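PDB 5M45: acetone carboxylase alpha subunit from Xanthobacter autotrophicus Py2, which is a large subunit of the hydantoinase B/oxoprolinase family, carrying a manganese ion and working within a six-chain assembly. Local coordinates for residues Phe628-Asp633 with Lys685-Lys690; Gly286-Val291 with Ser416-Gly421; Ser556-Ala561 with Gly580-Pro585. All blocks are in the same frame, centred on the assembly; numbering follows the deposited sequence.

Contact 1 of 3, residues Phe628-Asp633 with Lys685-Lys690; sequences FGDPLD and KDRLAK
Arg-687 reaches out from the last turn of helix 673-690 and takes the carboxylate of Asp-630 end-on, a two-pronged salt bridge that ties the helix to the loop following strand 617-621. NH2 of Arg-687 gives a nearly straight bond to OD1 of Asp-630, 2.8 Å long with an N-H...O angle of 172°. Beside it, NH1 of Arg-687 meets OD2 of Asp-630 at 2.9 Å, on the syn lone pair of that oxygen. Carboxylate and guanidinium are nearly coplanar, 24° apart, which suits a paired, end-on grip. The arginine chain runs extended from CG to NE, helping to bridge the 12.4 Å between the CA atoms of Arg-687 and Asp-630.

The aspartate is held from its own side as well. Its OD1 accepts the backbone N of Leu-632 in an Asx turn at the entrance to the short 3-10 segment 631-633, and this second donor arrives from above the carboxylate plane while Arg-687 comes in much closer to it. Both OD2 of Asp-630 and NH1 of Arg-687 also bond to the backbone of a chain of another protein in the assembly, so the buried ion pair takes part in the subunit interface. Between the two segments the packing beyond the charges is slight. Leu-632, which also leans on Ile-683 and Arg-680 of the same helix, covers one face of the guanidinium near its rim, its CD2 lying 3.9 Å from NH1 of Arg-687.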
loop_
_atom_site.group_PDB
_atom_site.type_symbol
_atom_site.label_atom_id
_atom_site.label_comp_id
_atom_site.label_asym_id
_atom_site.label_seq_id
_atom_site.Cartn_x
_atom_site.Cartn_y
_atom_site.Cartn_z
ATOM N N PHE A 628 34.491 18.891 22.430
ATOM C CA PHE A 628 35.830 19.089 21.903
ATOM C C PHE A 628 36.880 19.344 22.994
ATOM O O PHE A 628 36.712 20.237 23.838
ATOM C CB PHE A 628 35.877 20.306 20.945
ATOM C CG PHE A 628 37.243 20.521 20.330
ATOM C CD1 PHE A 628 38.215 21.257 20.992
ATOM C CD2 PHE A 628 37.561 19.938 19.128
ATOM C CE1 PHE A 628 39.506 21.393 20.458
ATOM C CE2 PHE A 628 38.856 20.096 18.574
ATOM C CZ PHE A 628 39.805 20.815 19.238
ATOM N N GLY A 629 38.000 18.618 22.914
ATOM C CA GLY A 629 39.146 18.824 23.824
ATOM C C GLY A 629 39.001 18.237 25.223
ATOM O O GLY A 629 37.910 17.871 25.647
ATOM N N ASP A 630 40.107 18.212 25.957
ATOM C CA ASP A 630 40.132 17.706 27.335
ATOM C C ASP A 630 39.293 18.597 28.258
ATOM O O ASP A 630 39.593 19.772 28.382
ATOM C CB ASP A 630 41.601 17.671 27.832
ATOM C CG ASP A 630 41.789 16.952 29.193
ATOM O OD1 ASP A 630 40.803 16.697 29.911
ATOM O OD2 ASP A 630 42.972 16.646 29.532
ATOM N N PRO A 631 38.277 18.032 28.954
ATOM C CA PRO A 631 37.477 18.853 29.891
ATOM C C PRO A 631 38.292 19.513 30.984
ATOM O O PRO A 631 37.876 20.526 31.537
ATOM C CB PRO A 631 36.544 17.821 30.550
ATOM C CG PRO A 631 36.433 16.721 29.560
ATOM C CD PRO A 631 37.768 16.649 28.880
ATOM N N LEU A 632 39.459 18.941 31.303
ATOM C CA LEU A 632 40.340 19.554 32.309
ATOM C C LEU A 632 40.954 20.903 31.873
ATOM O O LEU A 632 41.515 21.635 32.701
ATOM C CB LEU A 632 41.463 18.554 32.710
ATOM C CG LEU A 632 41.655 18.375 34.213
ATOM C CD1 LEU A 632 40.451 17.683 34.821
ATOM C CD2 LEU A 632 42.894 17.530 34.442
ATOM N N ASP A 633 40.864 21.216 30.578
ATOM C CA ASP A 633 41.275 22.501 30.050
ATOM C C ASP A 633 40.139 23.515 29.891
ATOM O O ASP A 633 40.399 24.635 29.455
ATOM C CB ASP A 633 42.019 22.312 28.735
ATOM C CG ASP A 633 43.403 21.595 28.960
ATOM O OD1 ASP A 633 44.025 21.845 29.993
ATOM O OD2 ASP A 633 43.856 20.731 28.174
ATOM N N LYS A 685 46.873 12.867 38.402
ATOM C CA LYS A 685 47.385 11.677 39.075
ATOM C C LYS A 685 46.432 10.471 39.066
ATOM O O LYS A 685 46.861 9.332 38.872
ATOM C CB LYS A 685 47.805 12.012 40.500
ATOM C CG LYS A 685 48.936 13.006 40.528
ATOM C CD LYS A 685 49.827 12.755 41.727
ATOM C CE LYS A 685 49.580 13.780 42.770
ATOM N NZ LYS A 685 50.493 14.934 42.455
ATOM N N ASP A 686 45.147 10.735 39.265
ATOM C CA ASP A 686 44.130 9.673 39.188
ATOM C C ASP A 686 44.119 8.981 37.822
ATOM O O ASP A 686 43.973 7.759 37.738
ATOM C CB ASP A 686 42.695 10.212 39.388
ATOM C CG ASP A 686 42.438 10.808 40.777
ATOM O OD1 ASP A 686 43.173 10.520 41.746
ATOM O OD2 ASP A 686 41.420 11.595 40.833
ATOM N N ARG A 687 44.226 9.773 36.757
ATOM C CA ARG A 687 44.268 9.237 35.390
ATOM C C ARG A 687 45.420 8.259 35.174
ATOM O O ARG A 687 45.239 7.214 34.550
ATOM C CB ARG A 687 44.316 10.361 34.339
ATOM C CG ARG A 687 43.023 11.189 34.258
ATOM C CD ARG A 687 43.205 12.470 33.493
ATOM N NE ARG A 687 41.957 13.098 33.038
ATOM C CZ ARG A 687 41.911 14.155 32.202
ATOM N NH1 ARG A 687 43.052 14.697 31.717
ATOM N NH2 ARG A 687 40.749 14.661 31.814
ATOM N N LEU A 688 46.590 8.602 35.687
ATOM C CA LEU A 688 47.750 7.678 35.646
ATOM C C LEU A 688 47.544 6.419 36.501
ATOM O O LEU A 688 47.923 5.329 36.082
ATOM C CB LEU A 688 49.033 8.401 36.062
ATOM C CG LEU A 688 49.386 9.587 35.153
ATOM C CD1 LEU A 688 50.686 10.188 35.654
ATOM C CD2 LEU A 688 49.447 9.239 33.653
ATOM N N ALA A 689 46.924 6.568 37.659
ATOM C CA ALA A 689 46.674 5.436 38.586
ATOM C C ALA A 689 45.626 4.419 38.065
ATOM O O ALA A 689 45.835 3.204 38.150
ATOM C CB ALA A 689 46.260 5.960 39.955
ATOM N N LYS A 690 44.549 4.921 37.457
ATOM C CA LYS A 690 43.459 4.073 36.992
ATOM C C LYS A 690 43.694 3.427 35.622
ATOM O O LYS A 690 42.987 2.484 35.292
ATOM C CB LYS A 690 42.134 4.858 36.972
ATOM C CG LYS A 690 41.980 5.868 35.835
ATOM C CD LYS A 690 40.635 6.559 35.838
ATOM C CE LYS A 690 40.568 7.714 36.798
ATOM N NZ LYS A 690 39.498 8.666 36.422
#

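Contact 2 of 3, residues Gly286-Val291 with Ser416-Gly421; sequences GTYRQV and SRSYFG
Tyr-288 of strand 286-297, outermost of its sheet within this chain, points its ring at helix 401-422, and the close part of this strand-against-helix contact is made by its phenol end. Its OH lies 3.3 Å from CB of Ser-418, and CE2 stands 3.9 Å from the backbone N of the same serine, so the ring meets both helix backbone and serine CB. CB of Arg-417 meets the ring at its edge, 4.1 Å from CE2 of Tyr-288. The two hydroxyls bond elsewhere: Tyr-288 OH with Ile-284 O, and Ser-418 OG with Leu-415 O one turn back. The serine torsion of 81° turns OG back to Leu-415 O, so that CB, not the hydroxyl, is the serine atom nearest the phenol oxygen.

The looser side is bridged by water. One water bonds to OE1 of Gln-290 at 2.7 Å, probably as donor, and accepts a weak bond from NE of Arg-417 at 3.2 Å, so the extended arginine joins the next inward-facing residue of the strand through solvent.

Strand 313-324 flanks 286-297 within the four-stranded mixed sheet, and Gln-290 also packs on Ala-410 and Arg-413 of helix 401-422. Along the other edge of 286-297, residues Gly-286 to Tyr-288 pair antiparallel with a strand of a chain of another protein, carrying the sheet across the interface beside the helix.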
loop_
_atom_site.group_PDB
_atom_site.type_symbol
_atom_site.label_atom_id
_atom_site.label_comp_id
_atom_site.label_asym_id
_atom_site.label_seq_id
_atom_site.Cartn_x
_atom_site.Cartn_y
_atom_site.Cartn_z
ATOM N N GLY A 286 45.819 12.851 2.570
ATOM C CA GLY A 286 46.065 11.766 3.514
ATOM C C GLY A 286 44.922 10.772 3.647
ATOM O O GLY A 286 43.932 10.840 2.878
ATOM N N THR A 287 45.076 9.836 4.581
ATOM C CA THR A 287 44.046 8.858 4.894
ATOM C C THR A 287 43.513 9.097 6.311
ATOM O O THR A 287 44.308 9.226 7.240
ATOM C CB THR A 287 44.554 7.415 4.752
ATOM O OG1 THR A 287 45.012 7.228 3.423
ATOM C CG2 THR A 287 43.464 6.406 5.037
ATOM N N TYR A 288 42.193 9.178 6.430
ATOM C CA TYR A 288 41.462 9.450 7.691
ATOM C C TYR A 288 40.556 8.239 7.983
ATOM O O TYR A 288 39.825 7.786 7.069
ATOM C CB TYR A 288 40.591 10.719 7.553
ATOM C CG TYR A 288 41.362 11.991 7.181
ATOM C CD1 TYR A 288 41.791 12.223 5.862
ATOM C CD2 TYR A 288 41.640 12.963 8.121
ATOM C CE1 TYR A 288 42.515 13.351 5.520
ATOM C CE2 TYR A 288 42.349 14.110 7.781
ATOM C CZ TYR A 288 42.791 14.304 6.484
ATOM O OH TYR A 288 43.506 15.440 6.144
ATOM N N ARG A 289 40.587 7.707 9.212
ATOM C CA ARG A 289 39.825 6.515 9.566
ATOM C C ARG A 289 38.922 6.816 10.783
ATOM O O ARG A 289 39.377 7.383 11.766
ATOM C CB ARG A 289 40.761 5.321 9.874
ATOM C CG ARG A 289 41.804 5.047 8.791
ATOM C CD ARG A 289 42.787 3.920 9.168
ATOM N NE ARG A 289 43.909 3.902 8.201
ATOM C CZ ARG A 289 44.985 4.690 8.248
ATOM N NH1 ARG A 289 45.208 5.570 9.258
ATOM N NH2 ARG A 289 45.891 4.577 7.304
ATOM N N GLN A 290 37.647 6.443 10.678
ATOM C CA GLN A 290 36.640 6.719 11.708
ATOM C C GLN A 290 35.451 5.756 11.584
ATOM O O GLN A 290 35.334 5.019 10.578
ATOM C CB GLN A 290 36.189 8.193 11.677
ATOM C CG GLN A 290 35.688 8.700 10.315
ATOM C CD GLN A 290 36.843 9.098 9.357
ATOM O OE1 GLN A 290 37.672 9.946 9.705
ATOM N NE2 GLN A 290 36.902 8.465 8.178
ATOM N N VAL A 291 34.579 5.745 12.601
ATOM C CA VAL A 291 33.469 4.785 12.654
ATOM C C VAL A 291 32.289 5.354 13.472
ATOM O O VAL A 291 32.488 6.178 14.384
ATOM C CB VAL A 291 33.944 3.419 13.177
ATOM C CG1 VAL A 291 34.459 3.514 14.591
ATOM C CG2 VAL A 291 32.872 2.344 13.074
ATOM N N SER A 416 37.415 17.514 10.209
ATOM C CA SER A 416 37.934 18.422 11.235
ATOM C C SER A 416 39.395 18.210 11.591
ATOM O O SER A 416 40.070 19.168 11.958
ATOM C CB SER A 416 37.043 18.395 12.499
ATOM O OG SER A 416 35.736 18.882 12.193
ATOM N N ARG A 417 39.919 16.997 11.446
ATOM C CA ARG A 417 41.369 16.794 11.665
ATOM C C ARG A 417 42.191 17.552 10.628
ATOM O O ARG A 417 43.252 18.072 10.958
ATOM C CB ARG A 417 41.762 15.307 11.679
ATOM C CG ARG A 417 41.230 14.541 12.867
ATOM C CD ARG A 417 41.669 13.085 12.857
ATOM N NE ARG A 417 40.862 12.379 13.832
ATOM C CZ ARG A 417 41.021 12.429 15.147
ATOM N NH1 ARG A 417 42.023 13.131 15.684
ATOM N NH2 ARG A 417 40.174 11.736 15.931
ATOM N N SER A 418 41.703 17.611 9.380
ATOM C CA SER A 418 42.375 18.380 8.301
ATOM C C SER A 418 42.350 19.885 8.628
ATOM O O SER A 418 43.382 20.560 8.572
ATOM C CB SER A 418 41.770 18.085 6.903
ATOM O OG SER A 418 40.573 18.791 6.595
ATOM N N TYR A 419 41.181 20.379 9.036
ATOM C CA TYR A 419 41.019 21.791 9.406
ATOM C C TYR A 419 41.892 22.184 10.589
ATOM O O TYR A 419 42.558 23.250 10.569
ATOM C CB TYR A 419 39.551 22.121 9.752
ATOM C CG TYR A 419 38.471 21.818 8.715
ATOM C CD1 TYR A 419 38.736 21.790 7.346
ATOM C CD2 TYR A 419 37.146 21.599 9.133
ATOM C CE1 TYR A 419 37.712 21.555 6.412
ATOM C CE2 TYR A 419 36.115 21.382 8.220
ATOM C CZ TYR A 419 36.400 21.355 6.867
ATOM O OH TYR A 419 35.385 21.138 5.979
ATOM N N PHE A 420 41.914 21.328 11.604
ATOM C CA PHE A 420 42.697 21.563 12.816
ATOM C C PHE A 420 44.199 21.597 12.540
ATOM O O PHE A 420 44.915 22.522 13.002
ATOM C CB PHE A 420 42.367 20.516 13.915
ATOM C CG PHE A 420 43.026 20.820 15.214
ATOM C CD1 PHE A 420 44.355 20.404 15.449
ATOM C CD2 PHE A 420 42.404 21.643 16.152
ATOM C CE1 PHE A 420 45.011 20.772 16.633
ATOM C CE2 PHE A 420 43.062 22.001 17.324
ATOM C CZ PHE A 420 44.341 21.545 17.572
ATOM N N GLY A 421 44.668 20.621 11.763
ATOM C CA GLY A 421 46.071 20.554 11.362
ATOM C C GLY A 421 46.557 21.751 10.592
ATOM O O GLY A 421 47.698 22.206 10.782
HETATM O O HOH W 1 39.699 10.745 11.376
#

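Contact 3 of 3, residues Ser556-Ala561 with Gly580-Pro585; sequences SGYRFA and GGDTDP
Tyr-558 and Asp-582 are joined by a short hydrogen bond in which the phenol OH donates to OD2 over 2.6 Å, linking the approach to strand 559-563 with the loop that leads from helix 567-573 to strand 598-602. The oxygen is met on its anti side, 16° out of the carboxylate plane, and the ring and carboxylate planes stand 55° apart. Asp-582 sits at the centre of an inverse gamma turn; with its CG anti to the backbone N (chi1 -169°), the carboxylate extends from that bend to the phenol.

Apolar contact comes from Pro-585. It crosses the tyrosine side chain at about a right angle, with CB 3.7 Å from CZ of Tyr-558 and CG 4.0 Å from CE1 of the same ring. Asp-582 and Pro-585 thus both meet the phenol end, one by a polar bond and the other by hydrocarbon.

Charged residues add to the polar end. OD2 of Asp-582 also forms a salt bridge with Arg-601 of strand 598-602, a residue on which Pro-585 also packs, while Lys-505 bonds to the OH of Tyr-558. With a cationic arginine and a donated phenol proton on the same oxygen, the buried carboxylate is probably stabilised as the anion, and the lysine at the hydroxyl oxygen would be expected to strengthen the phenol as a donor.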
loop_
_atom_site.group_PDB
_atom_site.type_symbol
_atom_site.label_atom_id
_atom_site.label_comp_id
_atom_site.label_asym_id
_atom_site.label_seq_id
_atom_site.Cartn_x
_atom_site.Cartn_y
_atom_site.Cartn_z
ATOM N N SER A 556 23.104 9.676 25.859
ATOM C CA SER A 556 22.255 8.768 25.091
ATOM C C SER A 556 20.787 8.892 25.565
ATOM O O SER A 556 20.475 9.750 26.392
ATOM C CB SER A 556 22.801 7.329 25.193
ATOM O OG SER A 556 22.727 6.802 26.519
ATOM N N GLY A 557 19.890 8.054 25.038
ATOM C CA GLY A 557 18.444 8.253 25.216
ATOM C C GLY A 557 17.829 7.383 26.290
ATOM O O GLY A 557 18.410 6.364 26.697
ATOM N N TYR A 558 16.650 7.799 26.753
ATOM C CA TYR A 558 15.819 7.027 27.651
ATOM C C TYR A 558 14.342 7.422 27.473
ATOM O O TYR A 558 14.029 8.415 26.829
ATOM C CB TYR A 558 16.273 7.169 29.118
ATOM C CG TYR A 558 15.981 8.539 29.743
ATOM C CD1 TYR A 558 16.848 9.609 29.576
ATOM C CD2 TYR A 558 14.822 8.758 30.488
ATOM C CE1 TYR A 558 16.578 10.862 30.137
ATOM C CE2 TYR A 558 14.538 10.024 31.054
ATOM C CZ TYR A 558 15.408 11.070 30.877
ATOM O OH TYR A 558 15.123 12.330 31.431
ATOM N N ARG A 559 13.471 6.587 28.034
ATOM C CA ARG A 559 12.014 6.724 28.006
ATOM C C ARG A 559 11.462 7.103 29.380
ATOM O O ARG A 559 11.879 6.518 30.394
ATOM C CB ARG A 559 11.394 5.349 27.602
ATOM C CG ARG A 559 9.910 5.214 27.805
ATOM C CD ARG A 559 9.298 3.962 27.174
ATOM N NE ARG A 559 9.705 2.675 27.773
ATOM C CZ ARG A 559 9.009 1.534 27.630
ATOM N NH1 ARG A 559 7.846 1.498 26.971
ATOM N NH2 ARG A 559 9.463 0.415 28.159
ATOM N N PHE A 560 10.539 8.062 29.406
ATOM C CA PHE A 560 9.605 8.291 30.519
ATOM C C PHE A 560 8.177 8.440 30.011
ATOM O O PHE A 560 7.900 9.321 29.203
ATOM C CB PHE A 560 9.937 9.558 31.342
ATOM C CG PHE A 560 8.951 9.830 32.458
ATOM C CD1 PHE A 560 9.126 9.263 33.710
ATOM C CD2 PHE A 560 7.846 10.688 32.261
ATOM C CE1 PHE A 560 8.194 9.501 34.744
ATOM C CE2 PHE A 560 6.941 10.944 33.286
ATOM C CZ PHE A 560 7.111 10.337 34.525
ATOM N N ALA A 561 7.288 7.584 30.521
ATOM C CA ALA A 561 5.854 7.667 30.305
ATOM C C ALA A 561 5.110 7.252 31.557
ATOM O O ALA A 561 5.617 6.430 32.343
ATOM C CB ALA A 561 5.434 6.776 29.144
ATOM N N GLY A 580 7.667 21.251 33.876
ATOM C CA GLY A 580 9.060 21.456 33.435
ATOM C C GLY A 580 9.715 20.240 32.783
ATOM O O GLY A 580 9.050 19.484 32.075
ATOM N N GLY A 581 11.018 20.071 33.032
ATOM C CA GLY A 581 11.798 18.947 32.529
ATOM C C GLY A 581 12.208 17.968 33.628
ATOM O O GLY A 581 12.084 18.244 34.808
ATOM N N ASP A 582 12.685 16.811 33.195
ATOM C CA ASP A 582 13.178 15.730 34.043
ATOM C C ASP A 582 14.670 16.033 34.309
ATOM O O ASP A 582 15.596 15.404 33.769
ATOM C CB ASP A 582 12.936 14.398 33.313
ATOM C CG ASP A 582 13.159 13.172 34.174
ATOM O OD1 ASP A 582 12.779 13.175 35.397
ATOM O OD2 ASP A 582 13.701 12.152 33.611
ATOM N N THR A 583 14.881 17.000 35.188
ATOM C CA THR A 583 16.172 17.654 35.343
ATOM C C THR A 583 17.361 16.695 35.593
ATOM O O THR A 583 18.408 16.803 34.922
ATOM C CB THR A 583 16.065 18.732 36.457
ATOM O OG1 THR A 583 15.030 19.687 36.111
ATOM C CG2 THR A 583 17.409 19.467 36.674
ATOM N N ASP A 584 17.178 15.765 36.532
ATOM C CA ASP A 584 18.178 14.749 36.852
ATOM C C ASP A 584 17.472 13.398 36.863
ATOM O O ASP A 584 16.827 13.058 37.859
ATOM C CB ASP A 584 18.818 15.022 38.222
ATOM C CG ASP A 584 19.974 14.044 38.559
ATOM O OD1 ASP A 584 20.189 13.036 37.834
ATOM O OD2 ASP A 584 20.682 14.301 39.558
ATOM N N PRO A 585 17.570 12.620 35.755
ATOM C CA PRO A 585 16.774 11.380 35.703
ATOM C C PRO A 585 17.214 10.300 36.689
ATOM O O PRO A 585 16.462 9.359 36.923
ATOM C CB PRO A 585 16.943 10.902 34.261
ATOM C CG PRO A 585 18.098 11.651 33.725
ATOM C CD PRO A 585 18.185 12.941 34.460
#

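Overall arrangement
Contact 2 comes first along the chain, then contact 3, then contact 1, with no overlap between their spans. Contacts 1 and 2 have centres 23 Å apart and touch directly, CZ of Phe-628 lying 4.0 Å from CE2 of Phe-420, so the end of helix 401-422 meets the loop after strand 617-621. Contact 3 stands farther off, with its nearest atoms about 15 Å from either of the others. Its segment 556-561 runs into strand 559-563 of the five-stranded antiparallel sheet that includes 617-621, the strand from which the chain runs on toward contact 1; its other segment is a loop. Each contact lies next to an interface of the six-chain assembly.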